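Local coordinates for protein PES4 (PDB 6EZ7) that probably binds RNA, including mRNA 3' untranslated regions, through several RNA recognition motifs, of which this chain is the third, at residues A[2-7]-A[20-25]; A[31-36]-A[42-47]. All blocks are in the same frame, centred on the assembly; numbering follows the deposited sequence. Where two conformers were deposited one is given.

Interaction 1: residues A[2-7]-A[20-25]; sequences NSIFIK and NFFSEV
Ile-6 reaches Phe-22 because its CG1 stands anti to the carbonyl carbon (chi1 -52°) and the chain runs on nearly extended to CD1, while Phe-22, with CG likewise anti to its own carbonyl carbon (chi1 -74°), sends its ring to meet it from the opposite direction. This is the core of an RNA recognition motif, where the first helix packs on one face of the antiparallel sheet, here over the central strand 3-9. The backbones stay well apart, with the CA atoms of Ile-6 and Phe-22 10.1 Å from each other, and the gap is bridged wholly by side chains. Ile-6 CD1 makes a CH-pi contact over one face of the phenylalanine ring, 3.5 Å from its centroid and 15° off the normal, displaced a little toward the rim. Ile-4, two residues earlier and so on the same face of the strand, approaches at a slant, and its CD1 lies 3.9 Å from Phe-22 CD2. Strand alternation thus gives one ring two isoleucine methyls, whereas Phe-5 between them points to the other face. All three residues are buried: Ile-4 also meets Ala-57 and Ile-58 of helix 51-61, and Phe-22 touches Ile-28, Tyr-61 and Val-73, so the ring is shared by both helices and the sheet. With an alanine here in place of Phe-22, the two isoleucine methyls would probably lose their aromatic partner and a gap open between strand 3-9 and the end of helix 15-22. The closest approach falls at the ring's far end, where Ile-6 CD1 is 3.5 Å from Phe-22 CZ and Ile-6 CG1 follows at 3.8 Å from that same Phe-22 CZ.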
loop_
_atom_site.group_PDB
_atom_site.type_symbol
_atom_site.label_atom_id
_atom_site.label_comp_id
_atom_site.label_asym_id
_atom_site.label_seq_id
_atom_site.Cartn_x
_atom_site.Cartn_y
_atom_site.Cartn_z
ATOM N N ASN A 2 -7.659 2.481 8.569
ATOM C CA ASN A 2 -6.313 2.004 8.854
ATOM C C ASN A 2 -5.636 1.442 7.613
ATOM O O ASN A 2 -4.488 1.005 7.674
ATOM C CB ASN A 2 -6.343 0.930 9.944
ATOM C CG ASN A 2 -6.704 1.487 11.300
ATOM O OD1 ASN A 2 -7.580 2.340 11.419
ATOM N ND2 ASN A 2 -6.027 1.006 12.336
ATOM N N SER A 3 -6.343 1.449 6.487
ATOM C CA SER A 3 -5.876 0.702 5.321
ATOM C C SER A 3 -5.569 1.566 4.107
ATOM O O SER A 3 -6.222 2.582 3.868
ATOM C CB SER A 3 -6.905 -0.358 4.937
ATOM O OG SER A 3 -7.147 -1.231 6.025
ATOM N N ILE A 4 -4.570 1.140 3.340
ATOM C CA ILE A 4 -4.191 1.821 2.111
ATOM C C ILE A 4 -4.116 0.852 0.941
ATOM O O ILE A 4 -3.984 -0.361 1.124
ATOM C CB ILE A 4 -2.830 2.538 2.254
ATOM C CG1 ILE A 4 -1.726 1.528 2.577
ATOM C CG2 ILE A 4 -2.911 3.625 3.315
ATOM C CD1 ILE A 4 -0.337 2.140 2.655
ATOM N N PHE A 5 -4.224 1.391 -0.265
ATOM C CA PHE A 5 -3.935 0.621 -1.466
ATOM C C PHE A 5 -2.604 1.079 -2.028
ATOM O O PHE A 5 -2.295 2.270 -2.020
ATOM C CB PHE A 5 -5.034 0.787 -2.519
ATOM C CG PHE A 5 -6.265 -0.027 -2.250
ATOM C CD1 PHE A 5 -6.205 -1.409 -2.231
ATOM C CD2 PHE A 5 -7.488 0.590 -2.041
ATOM C CE1 PHE A 5 -7.341 -2.163 -1.994
ATOM C CE2 PHE A 5 -8.626 -0.160 -1.806
ATOM C CZ PHE A 5 -8.550 -1.536 -1.778
ATOM N N ILE A 6 -1.810 0.130 -2.501
ATOM C CA ILE A 6 -0.562 0.449 -3.178
ATOM C C ILE A 6 -0.628 -0.136 -4.570
ATOM O O ILE A 6 -0.770 -1.349 -4.731
ATOM C CB ILE A 6 0.653 -0.109 -2.433
ATOM C CG1 ILE A 6 0.612 0.322 -0.966
ATOM C CG2 ILE A 6 1.940 0.338 -3.104
ATOM C CD1 ILE A 6 1.387 -0.590 -0.061
ATOM N N LYS A 7 -0.548 0.721 -5.579
ATOM C CA LYS A 7 -0.678 0.264 -6.954
ATOM C C LYS A 7 0.525 0.685 -7.778
ATOM O O LYS A 7 1.384 1.424 -7.300
ATOM C CB LYS A 7 -1.969 0.800 -7.573
ATOM C CG LYS A 7 -3.204 0.539 -6.720
ATOM C CD LYS A 7 -4.484 0.877 -7.458
ATOM C CE LYS A 7 -4.917 -0.262 -8.362
ATOM N NZ LYS A 7 -6.320 -0.077 -8.826
ATOM N N ASN A 20 9.087 -3.987 4.294
ATOM C CA ASN A 20 10.252 -3.174 4.586
ATOM C C ASN A 20 10.021 -1.692 4.329
ATOM O O ASN A 20 10.434 -0.849 5.123
ATOM C CB ASN A 20 11.451 -3.682 3.794
ATOM C CG ASN A 20 12.073 -4.896 4.439
ATOM O OD1 ASN A 20 12.314 -5.920 3.795
ATOM N ND2 ASN A 20 12.311 -4.795 5.738
ATOM N N PHE A 21 9.340 -1.368 3.239
ATOM C CA PHE A 21 9.041 0.031 2.959
ATOM C C PHE A 21 7.993 0.597 3.904
ATOM O O PHE A 21 8.192 1.650 4.506
ATOM C CB PHE A 21 8.575 0.203 1.516
ATOM C CG PHE A 21 9.697 0.224 0.524
ATOM C CD1 PHE A 21 10.615 1.261 0.523
ATOM C CD2 PHE A 21 9.832 -0.787 -0.411
ATOM C CE1 PHE A 21 11.651 1.284 -0.391
ATOM C CE2 PHE A 21 10.868 -0.768 -1.326
ATOM C CZ PHE A 21 11.778 0.270 -1.316
ATOM N N PHE A 22 6.877 -0.104 4.047
ATOM C CA PHE A 22 5.716 0.506 4.682
ATOM C C PHE A 22 5.648 0.331 6.196
ATOM O O PHE A 22 4.783 0.916 6.844
ATOM C CB PHE A 22 4.446 -0.016 4.008
ATOM C CG PHE A 22 4.240 0.571 2.646
ATOM C CD1 PHE A 22 4.869 0.023 1.540
ATOM C CD2 PHE A 22 3.488 1.721 2.484
ATOM C CE1 PHE A 22 4.717 0.587 0.288
ATOM C CE2 PHE A 22 3.326 2.289 1.230
ATOM C CZ PHE A 22 3.943 1.723 0.131
ATOM N N SER A 23 6.573 -0.437 6.764
ATOM C CA SER A 23 6.684 -0.514 8.220
ATOM C C SER A 23 7.467 0.671 8.770
ATOM O O SER A 23 7.555 0.860 9.985
ATOM C CB SER A 23 7.354 -1.817 8.653
ATOM O OG SER A 23 6.605 -2.939 8.224
ATOM N N GLU A 24 8.035 1.471 7.875
ATOM C CA GLU A 24 8.816 2.633 8.282
ATOM C C GLU A 24 7.950 3.728 8.901
ATOM O O GLU A 24 8.456 4.590 9.617
ATOM C CB GLU A 24 9.593 3.199 7.092
ATOM C CG GLU A 24 10.658 2.257 6.548
ATOM C CD GLU A 24 11.686 1.866 7.599
ATOM O OE1 GLU A 24 12.089 2.739 8.397
ATOM O OE2 GLU A 24 12.087 0.682 7.629
ATOM N N VAL A 25 6.648 3.698 8.625
ATOM C CA VAL A 25 5.747 4.716 9.159
ATOM C C VAL A 25 5.050 4.243 10.429
ATOM O O VAL A 25 4.540 5.053 11.205
ATOM C CB VAL A 25 4.680 5.123 8.127
ATOM C CG1 VAL A 25 5.334 5.760 6.915
ATOM C CG2 VAL A 25 3.873 3.924 7.713
#

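Interaction 2: residues A[31-36]-A[42-47]; sequences IYLSNA and LWAFVT
Trp-43 lays one face of its indole against Tyr-32, near the end of the neighbouring strand, and Ser-34 just beyond it, the serine over the pyrrole part and the tyrosine over the benzene part. Ser-34 CB makes a CH-pi contact 3.6 Å from the centroid of the five-membered ring. The tyrosine ring crosses the indole obliquely, planes at 54°, and its CE2 lies over the indole face, 3.6 Å from Trp-43 CZ2. What folds the indole back over its neighbours is a chi1 of 65° at Trp-43, which sets CG between the backbone N and the carbonyl carbon.

Beneath the rings runs an antiparallel beta hairpin. Tyr-32 and Phe-45 form a hydrogen-bonded pair, Tyr-32 N to Phe-45 O and Phe-45 N to Tyr-32 O, both 2.8 Å, while Ile-31 with Val-46 and Leu-33 with Ala-44 are non-hydrogen-bonded pairs. Where strand 28-33 ends, a side chain takes over part of the pairing: Ser-34 N still donates to Trp-43 O at 3.0 Å, but Trp-43 N gives its hydrogen to Ser-34 OG at 2.9 Å, an almost straight bond of 172°, in the conformer given here; a second was modelled. In this conformer Ser-34 meets Trp-43 through its amide, hydroxyl and CB. Beyond it, Ala-36 CB rests against Leu-42 CD2 at 3.6 Å.

Tyr-32, Trp-43 and Phe-45 occupy the sheet face that in RNA recognition motifs commonly receives RNA; the PEG near the indole probably comes from the crystallisation liquor. Ile-31, Leu-33, Ala-44 and Val-46 turn to the other face, where Ile-31 packs on Ile-18 and Leu-19 of helix 15-22 and Val-46 on Ile-18. Strand 28-33 is outermost in the sheet, and strand 42-48 joins it to the central strand 3-9, on which Val-46 meets Ile-4 and Ile-6.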
loop_
_atom_site.group_PDB
_atom_site.type_symbol
_atom_site.label_atom_id
_atom_site.label_comp_id
_atom_site.label_asym_id
_atom_site.label_seq_id
_atom_site.Cartn_x
_atom_site.Cartn_y
_atom_site.Cartn_z
ATOM N N ILE A 31 -1.126 -7.509 5.487
ATOM C CA ILE A 31 -0.784 -7.195 4.105
ATOM C C ILE A 31 -1.396 -8.197 3.147
ATOM O O ILE A 31 -1.332 -9.405 3.375
ATOM C CB ILE A 31 0.743 -7.203 3.862
ATOM C CG1 ILE A 31 1.459 -6.220 4.776
ATOM C CG2 ILE A 31 1.065 -6.882 2.406
ATOM C CD1 ILE A 31 2.922 -6.082 4.450
ATOM N N TYR A 32 -1.988 -7.699 2.072
ATOM C CA TYR A 32 -2.284 -8.551 0.937
ATOM C C TYR A 32 -1.474 -8.065 -0.255
ATOM O O TYR A 32 -1.484 -6.883 -0.571
ATOM C CB TYR A 32 -3.775 -8.555 0.596
ATOM C CG TYR A 32 -4.053 -9.310 -0.683
ATOM C CD1 TYR A 32 -4.012 -10.698 -0.709
ATOM C CD2 TYR A 32 -4.322 -8.641 -1.869
ATOM C CE1 TYR A 32 -4.246 -11.397 -1.871
ATOM C CE2 TYR A 32 -4.557 -9.337 -3.042
ATOM C CZ TYR A 32 -4.516 -10.716 -3.034
ATOM O OH TYR A 32 -4.748 -11.426 -4.192
ATOM N N LEU A 33 -0.762 -8.975 -0.908
ATOM C CA LEU A 33 -0.080 -8.633 -2.149
ATOM C C LEU A 33 -0.622 -9.520 -3.264
ATOM O O LEU A 33 -0.533 -10.748 -3.194
ATOM C CB LEU A 33 1.430 -8.793 -2.003
ATOM C CG LEU A 33 2.261 -8.480 -3.248
ATOM C CD1 LEU A 33 2.112 -7.024 -3.670
ATOM C CD2 LEU A 33 3.717 -8.838 -3.003
ATOM N N SER A 34 -1.188 -8.883 -4.282
ATOM C CA SER A 34 -1.854 -9.595 -5.367
ATOM C C SER A 34 -0.942 -10.593 -6.072
ATOM O O SER A 34 0.231 -10.322 -6.317
ATOM C CB SER A 34 -2.403 -8.598 -6.388
ATOM O OG SER A 34 -1.349 -7.942 -7.067
ATOM N N ASN A 35 -1.495 -11.759 -6.389
ATOM C CA ASN A 35 -0.773 -12.749 -7.173
ATOM C C ASN A 35 -1.079 -12.534 -8.646
ATOM O O ASN A 35 -1.467 -13.463 -9.355
ATOM C CB ASN A 35 -1.147 -14.173 -6.759
ATOM C CG ASN A 35 -0.218 -15.213 -7.363
ATOM O OD1 ASN A 35 0.969 -14.954 -7.568
ATOM N ND2 ASN A 35 -0.762 -16.381 -7.685
ATOM N N ALA A 36 -0.922 -11.295 -9.099
ATOM C CA ALA A 36 -1.266 -10.938 -10.466
ATOM C C ALA A 36 -0.279 -11.548 -11.454
ATOM O O ALA A 36 0.930 -11.327 -11.362
ATOM C CB ALA A 36 -1.315 -9.424 -10.624
ATOM N N LEU A 42 1.300 -5.110 -10.056
ATOM C CA LEU A 42 0.592 -5.707 -8.932
ATOM C C LEU A 42 -0.068 -4.630 -8.091
ATOM O O LEU A 42 0.160 -3.440 -8.301
ATOM C CB LEU A 42 1.547 -6.524 -8.068
ATOM C CG LEU A 42 2.644 -7.260 -8.831
ATOM C CD1 LEU A 42 3.683 -7.792 -7.864
ATOM C CD2 LEU A 42 2.044 -8.387 -9.655
ATOM N N TRP A 43 -0.890 -5.050 -7.137
ATOM C CA TRP A 43 -1.432 -4.119 -6.165
ATOM C C TRP A 43 -1.341 -4.721 -4.774
ATOM O O TRP A 43 -1.229 -5.934 -4.616
ATOM C CB TRP A 43 -2.876 -3.737 -6.502
ATOM C CG TRP A 43 -3.861 -4.862 -6.438
ATOM C CD1 TRP A 43 -4.134 -5.769 -7.420
ATOM C CD2 TRP A 43 -4.723 -5.182 -5.343
ATOM N NE1 TRP A 43 -5.107 -6.642 -6.995
ATOM C CE2 TRP A 43 -5.486 -6.302 -5.724
ATOM C CE3 TRP A 43 -4.920 -4.633 -4.070
ATOM C CZ2 TRP A 43 -6.429 -6.884 -4.880
ATOM C CZ3 TRP A 43 -5.857 -5.212 -3.234
ATOM C CH2 TRP A 43 -6.601 -6.326 -3.644
ATOM N N ALA A 44 -1.366 -3.860 -3.768
ATOM C CA ALA A 44 -1.252 -4.308 -2.394
ATOM C C ALA A 44 -2.282 -3.613 -1.524
ATOM O O ALA A 44 -2.670 -2.474 -1.778
ATOM C CB ALA A 44 0.152 -4.056 -1.861
ATOM N N PHE A 45 -2.718 -4.320 -0.493
ATOM C CA PHE A 45 -3.675 -3.799 0.465
ATOM C C PHE A 45 -3.045 -3.919 1.840
ATOM O O PHE A 45 -2.812 -5.026 2.327
ATOM C CB PHE A 45 -4.994 -4.569 0.367
ATOM C CG PHE A 45 -6.048 -4.116 1.336
ATOM C CD1 PHE A 45 -6.610 -2.856 1.236
ATOM C CD2 PHE A 45 -6.503 -4.969 2.328
ATOM C CE1 PHE A 45 -7.593 -2.448 2.123
ATOM C CE2 PHE A 45 -7.482 -4.566 3.217
ATOM C CZ PHE A 45 -8.027 -3.304 3.112
ATOM N N VAL A 46 -2.739 -2.778 2.446
ATOM C CA VAL A 46 -2.015 -2.754 3.710
ATOM C C VAL A 46 -2.853 -2.146 4.815
ATOM O O VAL A 46 -3.407 -1.054 4.663
ATOM C CB VAL A 46 -0.699 -1.970 3.588
ATOM C CG1 VAL A 46 -0.001 -1.876 4.942
ATOM C CG2 VAL A 46 0.203 -2.633 2.572
ATOM N N THR A 47 -2.940 -2.860 5.930
ATOM C CA THR A 47 -3.670 -2.373 7.088
ATOM C C THR A 47 -2.715 -2.105 8.247
ATOM O O THR A 47 -1.954 -2.980 8.656
ATOM C CB THR A 47 -4.751 -3.367 7.526
ATOM O OG1 THR A 47 -5.690 -3.542 6.457
ATOM C CG2 THR A 47 -5.488 -2.841 8.745
#

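In the fold
From the N terminus, strand 3-9 leads through a short loop into helix 15-22, and interaction 1 closes this first excursion by bringing the end of the helix back over the strand. Strand 28-33 follows, and interaction 2 closes the next loop as a hairpin with strand 42-48. The two loops are in series, neither nested nor crossed. They meet inside the sheet, since strand 42-48 also pairs with strand 3-9: Ile-6 O and Ala-44 N are probably hydrogen-bonded, Ile-6 packs on Val-46 on the helix side, and Phe-5 meets Phe-45 on the opposite face. Together they tie three neighbouring strands and the first helix into one unit.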